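Local coordinates for hydrolase, haloacid dehalogenase-like family (Pseudomonas syringae pv. tomato, PDB 3S6J), which is the haloacid dehalogenase-like hydrolase domain of a longer protein, binds calcium and may act as a sugar phosphatase, at residues 17-23 against 89-93; 46-50 against 173-177; 31-37 against 74-79; 205-209 against 220-224. All coordinates share one frame; numbering follows the deposited sequence.

Contact 1: 17-23 against 89-93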
loop_
_atom_site.group_PDB
_atom_site.type_symbol
_atom_site.label_atom_id
_atom_site.label_comp_id
_atom_site.label_asym_id
_atom_site.label_seq_id
_atom_site.Cartn_x
_atom_site.Cartn_y
_atom_site.Cartn_z
ATOM N N LEU E 17 8.383 0.437 -13.108
ATOM C CA LEU E 17 9.763 0.038 -13.401
ATOM C C LEU E 17 10.707 0.198 -12.186
ATOM O O LEU E 17 11.664 -0.553 -12.039
ATOM C CB LEU E 17 10.314 0.779 -14.627
ATOM C CG LEU E 17 9.549 0.590 -15.935
ATOM C CD1 LEU E 17 9.952 1.627 -17.004
ATOM C CD2 LEU E 17 9.691 -0.834 -16.461
ATOM N N THR E 18 10.425 1.171 -11.321
ATOM C CA THR E 18 11.195 1.346 -10.100
ATOM C C THR E 18 10.315 1.185 -8.874
ATOM O O THR E 18 9.152 1.624 -8.863
ATOM C CB THR E 18 11.854 2.750 -10.014
ATOM O OG1 THR E 18 10.874 3.759 -10.277
ATOM C CG2 THR E 18 12.994 2.871 -11.003
ATOM N N ASP E 19 10.888 0.602 -7.823
ATOM C CA ASP E 19 10.169 0.404 -6.565
ATOM C C ASP E 19 10.149 1.694 -5.736
ATOM O O ASP E 19 10.871 1.822 -4.738
ATOM C CB ASP E 19 10.791 -0.743 -5.781
ATOM C CG ASP E 19 9.931 -1.198 -4.633
ATOM O OD1 ASP E 19 8.844 -0.609 -4.434
ATOM O OD2 ASP E 19 10.352 -2.152 -3.929
ATOM N N SER E 20 9.315 2.643 -6.148
ATOM C CA SER E 20 9.361 3.979 -5.560
ATOM C C SER E 20 8.036 4.560 -5.053
ATOM O O SER E 20 8.027 5.651 -4.491
ATOM C CB SER E 20 10.014 4.963 -6.533
ATOM O OG SER E 20 9.422 4.891 -7.807
ATOM N N VAL E 21 6.938 3.830 -5.217
ATOM C CA VAL E 21 5.646 4.300 -4.734
ATOM C C VAL E 21 5.659 4.581 -3.230
ATOM O O VAL E 21 5.118 5.569 -2.785
ATOM C CB VAL E 21 4.516 3.280 -5.051
ATOM C CG1 VAL E 21 3.254 3.634 -4.289
ATOM C CG2 VAL E 21 4.237 3.204 -6.561
ATOM N N TYR E 22 6.271 3.695 -2.452
ATOM C CA TYR E 22 6.251 3.812 -1.010
ATOM C C TYR E 22 7.093 5.005 -0.532
ATOM O O TYR E 22 6.797 5.614 0.508
ATOM C CB TYR E 22 6.673 2.480 -0.342
ATOM C CG TYR E 22 5.613 1.400 -0.530
ATOM C CD1 TYR E 22 5.462 0.748 -1.756
ATOM C CD2 TYR E 22 4.736 1.058 0.501
ATOM C CE1 TYR E 22 4.490 -0.228 -1.943
ATOM C CE2 TYR E 22 3.753 0.088 0.313
ATOM C CZ TYR E 22 3.637 -0.543 -0.912
ATOM O OH TYR E 22 2.655 -1.483 -1.112
ATOM N N GLN E 23 8.126 5.348 -1.300
ATOM C CA GLN E 23 8.881 6.562 -1.014
ATOM C C GLN E 23 8.016 7.791 -1.336
ATOM O O GLN E 23 7.997 8.767 -0.579
ATOM C CB GLN E 23 10.215 6.583 -1.777
ATOM C CG GLN E 23 11.292 5.660 -1.201
ATOM C CD GLN E 23 11.042 4.179 -1.485
ATOM O OE1 GLN E 23 10.417 3.814 -2.485
ATOM N NE2 GLN E 23 11.541 3.323 -0.608
ATOM N N GLN E 89 16.965 5.084 -1.587
ATOM C CA GLN E 89 16.198 3.909 -1.191
ATOM C C GLN E 89 15.615 3.227 -2.420
ATOM O O GLN E 89 15.225 2.055 -2.367
ATOM C CB GLN E 89 15.069 4.309 -0.232
ATOM C CG GLN E 89 15.559 4.745 1.139
ATOM C CD GLN E 89 14.419 4.934 2.124
ATOM O OE1 GLN E 89 13.246 4.793 1.767
ATOM N NE2 GLN E 89 14.755 5.259 3.369
ATOM N N ILE E 90 15.582 3.971 -3.526
ATOM C CA ILE E 90 14.896 3.537 -4.733
ATOM C C ILE E 90 15.677 2.526 -5.555
ATOM O O ILE E 90 16.770 2.803 -6.048
ATOM C CB ILE E 90 14.528 4.724 -5.637
ATOM C CG1 ILE E 90 13.656 5.714 -4.867
ATOM C CG2 ILE E 90 13.826 4.222 -6.916
ATOM C CD1 ILE E 90 13.105 6.810 -5.727
ATOM N N ILE E 91 15.070 1.360 -5.721
ATOM C CA ILE E 91 15.685 0.236 -6.402
ATOM C C ILE E 91 14.862 -0.049 -7.658
ATOM O O ILE E 91 13.679 0.302 -7.724
ATOM C CB ILE E 91 15.698 -0.980 -5.444
ATOM C CG1 ILE E 91 16.345 -0.550 -4.115
ATOM C CG2 ILE E 91 16.405 -2.171 -6.069
ATOM C CD1 ILE E 91 15.720 -1.167 -2.833
ATOM N N ALA E 92 15.491 -0.631 -8.673
ATOM C CA ALA E 92 14.763 -1.027 -9.866
ATOM C C ALA E 92 13.946 -2.248 -9.472
ATOM O O ALA E 92 14.411 -3.059 -8.673
ATOM C CB ALA E 92 15.728 -1.362 -10.991
ATOM N N LEU E 93 12.723 -2.365 -9.991
ATOM C CA LEU E 93 11.911 -3.575 -9.770
ATOM C C LEU E 93 12.429 -4.756 -10.610
ATOM O O LEU E 93 12.972 -4.533 -11.681
ATOM C CB LEU E 93 10.446 -3.283 -10.121
ATOM C CG LEU E 93 9.639 -2.562 -9.038
ATOM C CD1 LEU E 93 8.464 -1.756 -9.603
ATOM C CD2 LEU E 93 9.179 -3.581 -7.986
HETATM O O HOH W 1 13.353 0.612 -3.547
#

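Contact 2: 46-50 against 173-177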
loop_
_atom_site.group_PDB
_atom_site.type_symbol
_atom_site.label_atom_id
_atom_site.label_comp_id
_atom_site.label_asym_id
_atom_site.label_seq_id
_atom_site.Cartn_x
_atom_site.Cartn_y
_atom_site.Cartn_z
ATOM N N ARG E 46 -3.622 5.647 -2.427
ATOM C CA ARG E 46 -4.682 5.514 -3.434
ATOM C C ARG E 46 -4.512 6.473 -4.615
ATOM O O ARG E 46 -4.948 6.174 -5.728
ATOM C CB ARG E 46 -6.055 5.785 -2.804
ATOM C CG ARG E 46 -6.721 4.599 -2.133
ATOM C CD ARG E 46 -8.260 4.732 -2.227
ATOM N NE ARG E 46 -8.774 6.039 -1.783
ATOM C CZ ARG E 46 -10.031 6.255 -1.375
ATOM N NH1 ARG E 46 -10.915 5.259 -1.349
ATOM N NH2 ARG E 46 -10.413 7.468 -0.988
ATOM N N LYS E 47 -3.918 7.639 -4.369
ATOM C CA LYS E 47 -3.824 8.684 -5.389
ATOM C C LYS E 47 -2.476 8.709 -6.126
ATOM O O LYS E 47 -2.297 9.446 -7.099
ATOM C CB LYS E 47 -4.071 10.069 -4.774
ATOM C CG LYS E 47 -5.302 10.191 -3.879
ATOM C CD LYS E 47 -6.614 9.906 -4.612
ATOM C CE LYS E 47 -7.817 10.418 -3.805
ATOM N NZ LYS E 47 -9.120 9.853 -4.284
ATOM N N ILE E 48 -1.510 7.944 -5.650
ATOM C CA ILE E 48 -0.199 7.931 -6.290
ATOM C C ILE E 48 -0.338 7.507 -7.757
ATOM O O ILE E 48 -0.886 6.436 -8.073
ATOM C CB ILE E 48 0.805 7.029 -5.518
ATOM C CG1 ILE E 48 0.955 7.529 -4.077
ATOM C CG2 ILE E 48 2.166 6.997 -6.212
ATOM C CD1 ILE E 48 1.527 8.949 -3.943
ATOM N N GLY E 49 0.148 8.365 -8.648
ATOM C CA GLY E 49 -0.017 8.170 -10.078
ATOM C C GLY E 49 -0.770 9.335 -10.712
ATOM O O GLY E 49 -0.626 9.581 -11.908
HETATM N N MSE E 50 -1.584 10.039 -9.925
HETATM C CA MSE E 50 -2.134 11.336 -10.355
HETATM C C MSE E 50 -1.041 12.380 -10.289
HETATM O O MSE E 50 -0.097 12.230 -9.513
HETATM C CB MSE E 50 -3.257 11.808 -9.435
HETATM C CG MSE E 50 -4.459 10.900 -9.341
HETATM SE SE MSE E 50 -5.936 11.883 -8.527
HETATM C CE MSE E 50 -7.433 11.097 -9.492
ATOM N N ALA E 173 -1.115 1.693 -11.423
ATOM C CA ALA E 173 -2.168 2.409 -10.719
ATOM C C ALA E 173 -3.492 2.474 -11.495
ATOM O O ALA E 173 -3.528 2.457 -12.732
ATOM C CB ALA E 173 -1.679 3.810 -10.319
ATOM N N ILE E 174 -4.578 2.510 -10.737
ATOM C CA ILE E 174 -5.907 2.791 -11.254
ATOM C C ILE E 174 -5.794 3.897 -12.305
ATOM O O ILE E 174 -6.351 3.811 -13.395
ATOM C CB ILE E 174 -6.812 3.230 -10.061
ATOM C CG1 ILE E 174 -7.378 1.995 -9.335
ATOM C CG2 ILE E 174 -7.911 4.150 -10.504
ATOM C CD1 ILE E 174 -7.965 2.335 -7.928
ATOM N N TRP E 175 -5.013 4.919 -11.973
ATOM C CA TRP E 175 -4.873 6.105 -12.810
ATOM C C TRP E 175 -4.252 5.860 -14.174
ATOM O O TRP E 175 -4.653 6.498 -15.124
ATOM C CB TRP E 175 -4.136 7.196 -12.027
ATOM C CG TRP E 175 -4.640 7.197 -10.630
ATOM C CD1 TRP E 175 -3.947 6.862 -9.509
ATOM C CD2 TRP E 175 -5.987 7.462 -10.210
ATOM N NE1 TRP E 175 -4.765 6.935 -8.413
ATOM C CE2 TRP E 175 -6.025 7.302 -8.814
ATOM C CE3 TRP E 175 -7.162 7.828 -10.880
ATOM C CZ2 TRP E 175 -7.194 7.501 -8.062
ATOM C CZ3 TRP E 175 -8.318 8.040 -10.136
ATOM C CH2 TRP E 175 -8.324 7.868 -8.739
ATOM N N ASP E 176 -3.297 4.930 -14.270
ATOM C CA ASP E 176 -2.725 4.507 -15.560
ATOM C C ASP E 176 -3.759 3.790 -16.412
ATOM O O ASP E 176 -3.839 4.005 -17.621
ATOM C CB ASP E 176 -1.541 3.534 -15.362
ATOM C CG ASP E 176 -0.349 4.173 -14.668
ATOM O OD1 ASP E 176 -0.162 3.895 -13.469
ATOM O OD2 ASP E 176 0.415 4.930 -15.312
HETATM N N MSE E 177 -4.534 2.916 -15.777
HETATM C CA MSE E 177 -5.539 2.129 -16.476
HETATM C C MSE E 177 -6.679 3.012 -16.976
HETATM O O MSE E 177 -7.106 2.899 -18.125
HETATM C CB MSE E 177 -6.077 1.007 -15.576
HETATM C CG MSE E 177 -5.038 -0.030 -15.162
HETATM SE SE MSE E 177 -4.100 -0.775 -16.727
HETATM C CE MSE E 177 -2.464 0.263 -16.612
#

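Contact 3: 31-37 against 74-79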
loop_
_atom_site.group_PDB
_atom_site.type_symbol
_atom_site.label_atom_id
_atom_site.label_comp_id
_atom_site.label_asym_id
_atom_site.label_seq_id
_atom_site.Cartn_x
_atom_site.Cartn_y
_atom_site.Cartn_z
ATOM N N ALA E 31 5.025 15.974 3.776
ATOM C CA ALA E 31 4.553 17.290 3.302
ATOM C C ALA E 31 3.178 17.677 3.833
ATOM O O ALA E 31 2.954 18.835 4.212
ATOM C CB ALA E 31 4.557 17.369 1.787
ATOM N N LEU E 32 2.253 16.729 3.843
ATOM C CA LEU E 32 0.888 17.004 4.289
ATOM C C LEU E 32 0.804 17.230 5.804
ATOM O O LEU E 32 0.046 18.093 6.278
ATOM C CB LEU E 32 -0.077 15.901 3.842
ATOM C CG LEU E 32 -0.365 15.868 2.331
ATOM C CD1 LEU E 32 -0.788 14.467 1.838
ATOM C CD2 LEU E 32 -1.424 16.868 1.970
ATOM N N ASP E 33 1.572 16.445 6.555
ATOM C CA ASP E 33 1.656 16.618 8.005
ATOM C C ASP E 33 2.222 17.997 8.338
ATOM O O ASP E 33 1.734 18.665 9.245
ATOM C CB ASP E 33 2.521 15.538 8.660
ATOM C CG ASP E 33 1.822 14.181 8.744
ATOM O OD1 ASP E 33 0.603 14.092 8.455
ATOM O OD2 ASP E 33 2.498 13.190 9.113
ATOM N N ALA E 34 3.249 18.418 7.600
ATOM C CA ALA E 34 3.886 19.739 7.800
ATOM C C ALA E 34 2.895 20.878 7.636
ATOM O O ALA E 34 3.112 21.990 8.126
ATOM C CB ALA E 34 5.016 19.935 6.820
ATOM N N GLU E 35 1.830 20.597 6.901
ATOM C CA GLU E 35 0.872 21.604 6.508
ATOM C C GLU E 35 -0.474 21.354 7.174
ATOM O O GLU E 35 -1.502 21.844 6.701
ATOM C CB GLU E 35 0.743 21.628 4.989
ATOM C CG GLU E 35 1.965 22.198 4.277
ATOM C CD GLU E 35 2.103 23.704 4.486
ATOM O OE1 GLU E 35 1.063 24.395 4.583
ATOM O OE2 GLU E 35 3.254 24.195 4.554
ATOM N N ASN E 36 -0.461 20.611 8.284
ATOM C CA ASN E 36 -1.677 20.338 9.060
ATOM C C ASN E 36 -2.815 19.818 8.196
ATOM O O ASN E 36 -3.967 20.261 8.335
ATOM C CB ASN E 36 -2.174 21.582 9.800
ATOM C CG ASN E 36 -1.070 22.348 10.477
ATOM O OD1 ASN E 36 -0.817 23.521 10.161
ATOM N ND2 ASN E 36 -0.410 21.709 11.415
ATOM N N ILE E 37 -2.484 18.924 7.273
ATOM C CA ILE E 37 -3.487 18.190 6.507
ATOM C C ILE E 37 -3.234 16.706 6.762
ATOM O O ILE E 37 -2.581 16.026 5.977
ATOM C CB ILE E 37 -3.420 18.499 4.994
ATOM C CG1 ILE E 37 -3.423 20.007 4.764
ATOM C CG2 ILE E 37 -4.603 17.830 4.237
ATOM C CD1 ILE E 37 -3.610 20.415 3.312
ATOM N N ARG E 74 3.475 25.069 -2.007
ATOM C CA ARG E 74 4.350 24.721 -0.887
ATOM C C ARG E 74 4.355 23.211 -0.618
ATOM O O ARG E 74 5.411 22.632 -0.355
ATOM C CB ARG E 74 3.998 25.503 0.394
ATOM C CG ARG E 74 4.376 26.983 0.341
ATOM C CD ARG E 74 4.415 27.639 1.723
ATOM N NE ARG E 74 3.414 27.076 2.621
ATOM C CZ ARG E 74 2.158 27.501 2.713
ATOM N NH1 ARG E 74 1.731 28.513 1.973
ATOM N NH2 ARG E 74 1.328 26.909 3.556
ATOM N N LEU E 75 3.185 22.578 -0.672
ATOM C CA LEU E 75 3.107 21.127 -0.460
ATOM C C LEU E 75 3.966 20.416 -1.495
ATOM O O LEU E 75 4.742 19.509 -1.171
ATOM C CB LEU E 75 1.668 20.631 -0.565
ATOM C CG LEU E 75 0.829 20.802 0.691
ATOM C CD1 LEU E 75 -0.647 20.721 0.318
ATOM C CD2 LEU E 75 1.206 19.758 1.749
ATOM N N SER E 76 3.821 20.846 -2.744
ATOM C CA SER E 76 4.644 20.350 -3.837
ATOM C C SER E 76 6.140 20.477 -3.514
ATOM O O SER E 76 6.873 19.492 -3.575
ATOM C CB SER E 76 4.303 21.098 -5.124
ATOM O OG SER E 76 4.969 20.520 -6.229
ATOM N N GLU E 77 6.592 21.678 -3.158
ATOM C CA GLU E 77 7.989 21.859 -2.766
ATOM C C GLU E 77 8.414 20.930 -1.630
ATOM O O GLU E 77 9.479 20.324 -1.687
ATOM C CB GLU E 77 8.281 23.320 -2.385
ATOM C CG GLU E 77 8.370 24.264 -3.570
ATOM C CD GLU E 77 8.898 25.659 -3.195
ATOM O OE1 GLU E 77 10.132 25.810 -2.972
ATOM O OE2 GLU E 77 8.077 26.608 -3.135
ATOM N N LYS E 78 7.593 20.845 -0.589
ATOM C CA LYS E 78 7.878 19.973 0.549
ATOM C C LYS E 78 8.011 18.537 0.094
ATOM O O LYS E 78 8.878 17.807 0.555
ATOM C CB LYS E 78 6.774 20.063 1.605
ATOM C CG LYS E 78 7.194 20.776 2.886
ATOM C CD LYS E 78 6.712 22.199 2.926
ATOM C CE LYS E 78 6.868 22.805 4.331
ATOM N NZ LYS E 78 8.230 22.537 4.926
ATOM N N HIS E 79 7.136 18.134 -0.818
ATOM C CA HIS E 79 7.178 16.781 -1.365
ATOM C C HIS E 79 8.475 16.509 -2.135
ATOM O O HIS E 79 9.134 15.511 -1.880
ATOM C CB HIS E 79 5.963 16.515 -2.245
ATOM C CG HIS E 79 6.049 15.235 -3.019
ATOM N ND1 HIS E 79 6.449 15.191 -4.338
ATOM C CD2 HIS E 79 5.760 13.966 -2.667
ATOM C CE1 HIS E 79 6.408 13.941 -4.762
ATOM N NE2 HIS E 79 6.006 13.175 -3.767
#

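Contact 4: 205-209 against 220-224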
loop_
_atom_site.group_PDB
_atom_site.type_symbol
_atom_site.label_atom_id
_atom_site.label_comp_id
_atom_site.label_asym_id
_atom_site.label_seq_id
_atom_site.Cartn_x
_atom_site.Cartn_y
_atom_site.Cartn_z
ATOM N N ALA E 205 -7.779 -2.630 -16.486
ATOM C CA ALA E 205 -6.689 -3.525 -16.876
ATOM C C ALA E 205 -7.212 -4.782 -17.588
ATOM O O ALA E 205 -8.178 -5.399 -17.133
ATOM C CB ALA E 205 -5.833 -3.883 -15.679
ATOM N N LEU E 206 -6.599 -5.122 -18.724
ATOM C CA LEU E 206 -6.970 -6.316 -19.481
ATOM C C LEU E 206 -6.290 -7.558 -18.911
ATOM O O LEU E 206 -6.879 -8.639 -18.906
ATOM C CB LEU E 206 -6.635 -6.167 -20.970
ATOM C CG LEU E 206 -6.997 -7.373 -21.866
ATOM C CD1 LEU E 206 -8.519 -7.644 -21.882
ATOM C CD2 LEU E 206 -6.505 -7.162 -23.279
ATOM N N ARG E 207 -5.044 -7.388 -18.451
ATOM C CA ARG E 207 -4.295 -8.418 -17.737
ATOM C C ARG E 207 -3.614 -7.735 -16.570
ATOM O O ARG E 207 -3.337 -6.536 -16.614
ATOM C CB ARG E 207 -3.194 -9.017 -18.620
ATOM C CG ARG E 207 -3.677 -9.816 -19.824
ATOM C CD ARG E 207 -4.176 -11.173 -19.402
ATOM N NE ARG E 207 -5.531 -11.085 -18.885
ATOM C CZ ARG E 207 -6.229 -12.120 -18.431
ATOM N NH1 ARG E 207 -5.703 -13.352 -18.429
ATOM N NH2 ARG E 207 -7.466 -11.924 -17.985
ATOM N N VAL E 208 -3.326 -8.493 -15.530
ATOM C CA VAL E 208 -2.556 -7.975 -14.426
ATOM C C VAL E 208 -1.400 -8.938 -14.082
ATOM O O VAL E 208 -1.609 -10.134 -13.951
ATOM C CB VAL E 208 -3.448 -7.764 -13.197
ATOM C CG1 VAL E 208 -2.590 -7.592 -11.935
ATOM C CG2 VAL E 208 -4.404 -6.588 -13.424
ATOM N N TYR E 209 -0.190 -8.395 -13.953
ATOM C CA TYR E 209 0.982 -9.181 -13.594
ATOM C C TYR E 209 1.614 -8.656 -12.315
ATOM O O TYR E 209 1.365 -7.504 -11.901
ATOM C CB TYR E 209 1.987 -9.146 -14.744
ATOM C CG TYR E 209 1.370 -9.666 -16.019
ATOM C CD1 TYR E 209 1.080 -11.030 -16.173
ATOM C CD2 TYR E 209 1.052 -8.809 -17.047
ATOM C CE1 TYR E 209 0.502 -11.517 -17.321
ATOM C CE2 TYR E 209 0.461 -9.288 -18.205
ATOM C CZ TYR E 209 0.195 -10.640 -18.328
ATOM O OH TYR E 209 -0.392 -11.091 -19.473
ATOM N N ASP E 220 3.821 -12.679 -24.525
ATOM C CA ASP E 220 3.040 -13.187 -25.659
ATOM C C ASP E 220 1.530 -13.077 -25.480
ATOM O O ASP E 220 0.809 -12.903 -26.457
ATOM C CB ASP E 220 3.397 -14.645 -25.955
ATOM C CG ASP E 220 4.819 -14.800 -26.447
ATOM O OD1 ASP E 220 5.286 -13.898 -27.188
ATOM O OD2 ASP E 220 5.467 -15.820 -26.088
ATOM N N GLU E 221 1.057 -13.211 -24.243
ATOM C CA GLU E 221 -0.375 -13.111 -23.939
ATOM C C GLU E 221 -0.931 -11.756 -24.351
ATOM O O GLU E 221 -2.137 -11.595 -24.573
ATOM C CB GLU E 221 -0.633 -13.273 -22.434
ATOM C CG GLU E 221 -0.374 -14.678 -21.864
ATOM C CD GLU E 221 -0.820 -14.808 -20.401
ATOM O OE1 GLU E 221 -0.918 -13.774 -19.691
ATOM O OE2 GLU E 221 -1.065 -15.952 -19.954
ATOM N N ILE E 222 -0.050 -10.774 -24.456
ATOM C CA ILE E 222 -0.519 -9.419 -24.381
ATOM C C ILE E 222 0.112 -8.465 -25.394
ATOM O O ILE E 222 -0.383 -7.350 -25.590
ATOM C CB ILE E 222 -0.353 -8.900 -22.916
ATOM C CG1 ILE E 222 -1.327 -7.759 -22.661
ATOM C CG2 ILE E 222 1.144 -8.569 -22.584
ATOM C CD1 ILE E 222 -2.764 -8.112 -23.017
ATOM N N ALA E 223 1.193 -8.899 -26.042
ATOM C CA ALA E 223 1.902 -8.057 -27.014
ATOM C C ALA E 223 2.296 -8.829 -28.281
ATOM O O ALA E 223 2.496 -10.037 -28.239
ATOM C CB ALA E 223 3.138 -7.400 -26.367
ATOM N N SER E 224 2.387 -8.120 -29.404
ATOM C CA SER E 224 2.808 -8.713 -30.676
ATOM C C SER E 224 4.249 -8.324 -30.974
ATOM O O SER E 224 4.522 -7.139 -31.211
ATOM C CB SER E 224 1.930 -8.210 -31.823
ATOM O OG SER E 224 0.582 -8.576 -31.640
#

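Contact 1: 17-23 against 89-93
L93 fills the tight end of this contact. Its CD1 rests against the backbone of T18, 3.5 Å from T18 O, and its CD2 comes 3.9 Å from D19 CB, the L93 and D19 side chains crossing at about a right angle. Here two short, weakly bonded strands meet antiparallel: L93 N donates to L17 O at 2.9 Å and D19 N to I91 O at 2.8 Å, and T18 pairs with A92 between them. I90 packs on the next residues, CD1 3.7 Å from S20 CB and CG2 against both S20 CB and T18 CB. With chi1 at 51°, S20 OG lies close enough to accept from T18 OG1, and it also bonds the calcium ligand D14. D19 OD2 turns to the backbone N of M41 in the second subunit. Toward Q89 the backbones part: a water donates to D19 O and Q89 O and accepts from I91 N. At this looser end Q23, itself buried, reaches the exposed Q89, NE2 to a lone pair of OE1 by a straight (169°) but long bond of 3.3 Å, the amide planes nearly perpendicular. Such paired linkers at the neck of a helical insert are consistent with a C1-type cap, inserted after the first core strand, as in many HAD hydrolases.

Contact 2: 46-50 against 173-177
G49 and W175 are the nearest CA pair, 5.9 Å apart, where a type II turn from K47 to M50 at the end of helix 41-47 faces the first turn of helix 174-182. The turn is closed by M50 N to K47 O, and G49 sits in it at a positive phi of 120° that suits a glycine. The W175 indole lies against the turn, its NE1/CD1 edge toward the carbonyls of R46 and I48. Its NE1 donates to R46 O at 2.8 Å, almost in the ring plane and on a carbonyl lone pair, though bent to 149°. I48 O lies at the same ring's edge, 3.4 Å from W175 CD1, and also accepts from Y195 OH. Over one face stretches M50, a selenomethionine: CG sits over the five-membered ring, SE is 4.5 Å from the centroid of the W175 six-membered ring, and CE is 3.4 Å from that centroid, a Met-aromatic contact with a CH-pi component. I174 CG2 touches the opposite face. The helix start is tied by D176 OD1, whose anti lone pair takes A173 N at 3.2 Å, while D176 OD2 forms a salt bridge with K147. D172, just before A173, binds calcium with D12 and D14; D172 and D176 have the spacing of the fourth HAD motif, so a cap turn here leans on the rim of a HAD metal site.

Contact 3: 31-37 against 74-79
A31 and K78 bring helices 21-34 and 69-85 together, CA to CA 5.1 Å, near the end of the first helix. Their CB atoms are packed tightly, A31 CB to K78 CB 3.5 Å, with little bulk between the backbones. About one helical turn before K78, L75 wedges its CD2 methyl into a notch of the partner helix: it lies 3.2 Å from A31 O, 3.9 Å from L32 CD2 and 3.6 Å from E35 CG, and CD1 reaches toward I37. Both helices belong to the all-helical cap inserted into the HAD core, and the first ends here in a Schellman motif, with I37 N bonded to L32 O, N36 N to D33 O, and N36 at positive phi. L32 O also takes E35 N, from the other face of its plane. Within this helix end, E35 bends at chi2 (-71°) and brings its carboxylate to the edge of the R74 guanidinium, the planes 51° apart. OE1 of E35 is gripped by R74 NH2 at 2.7 Å on its syn side, a bent hydrogen bond that is part of a salt bridge, and takes a second bond from Q71 NE2; R74 NE to E35 OE2 is weak at 3.5 Å. Farther along helix 69-85, the H79 ring stacks on W28 and its NE2 bonds N24 OD1.

Contact 4: 205-209 against 220-224
I222 and Y209 meet where the short C-terminal helix 219-222 packs beside strand 207-209, within this chain an outermost strand of the parallel sheet of the Rossmann-like HAD core. The two segments stand well apart, R207 CA to I222 CA 7.7 Å, so side chains alone bridge them. Traced outward, I222 begins with CB 4.1 Å from Y209 OH. Its CG2 branch then lies oblique to the tyrosine ring, a loose 4.5 Å from Y209 CE2. The other branch, CG1, stands anti to the backbone N (chi1 -156°), and with chi2 at 52° CD1 is carried toward the start of the strand, where it ends 3.7 Å from R207 CG and 3.9 Å from L206 CD2. The leucine and isoleucine run past each other in opposite directions, making a small apolar patch at the surface, backed by V188 and L215 against I222. Y209 is the buried member: L215 and D214 of helix 212-217 touch it, and its ring also meets that of H218. R207 folds back on its own chain, bent at chi2 and chi3, and its NE donates to L206 O at 2.8 Å in a nearly straight bond of 175°. Folded this way, its guanidinium does not contact E221, with R207 NH1 still 5.0 Å from E221 OE1; at that distance any attraction would be only long-range. The carboxylate of E221 is taken up by the tyrosine instead, at the end of an extended chain: Y209 OH donates to the anti lone pair of E221 OE1 at 2.7 Å, and that oxygen lies in the plane of the ring.

In the fold
From the N terminus, strand 8-11 leads through the metal-binding loop into 17-23, the first half of contact 1. The chain then makes its helical cap and returns at 89-93, closing a loop that holds the whole of contact 3, which joins helices 21-34 and 69-85. Contact 2 opens inside that loop at 46-50 but closes only at 173-177, back in the core, so it crosses both contact 1 and contact 3; V21 and I48 pack together where contacts 1 and 2 touch. Contact 4 follows in series, tying the C-terminal end to strand 207-209, and meets contact 2 through M177 and A205. Contacts 3 and 4 lie on opposite sides of the chain's centre.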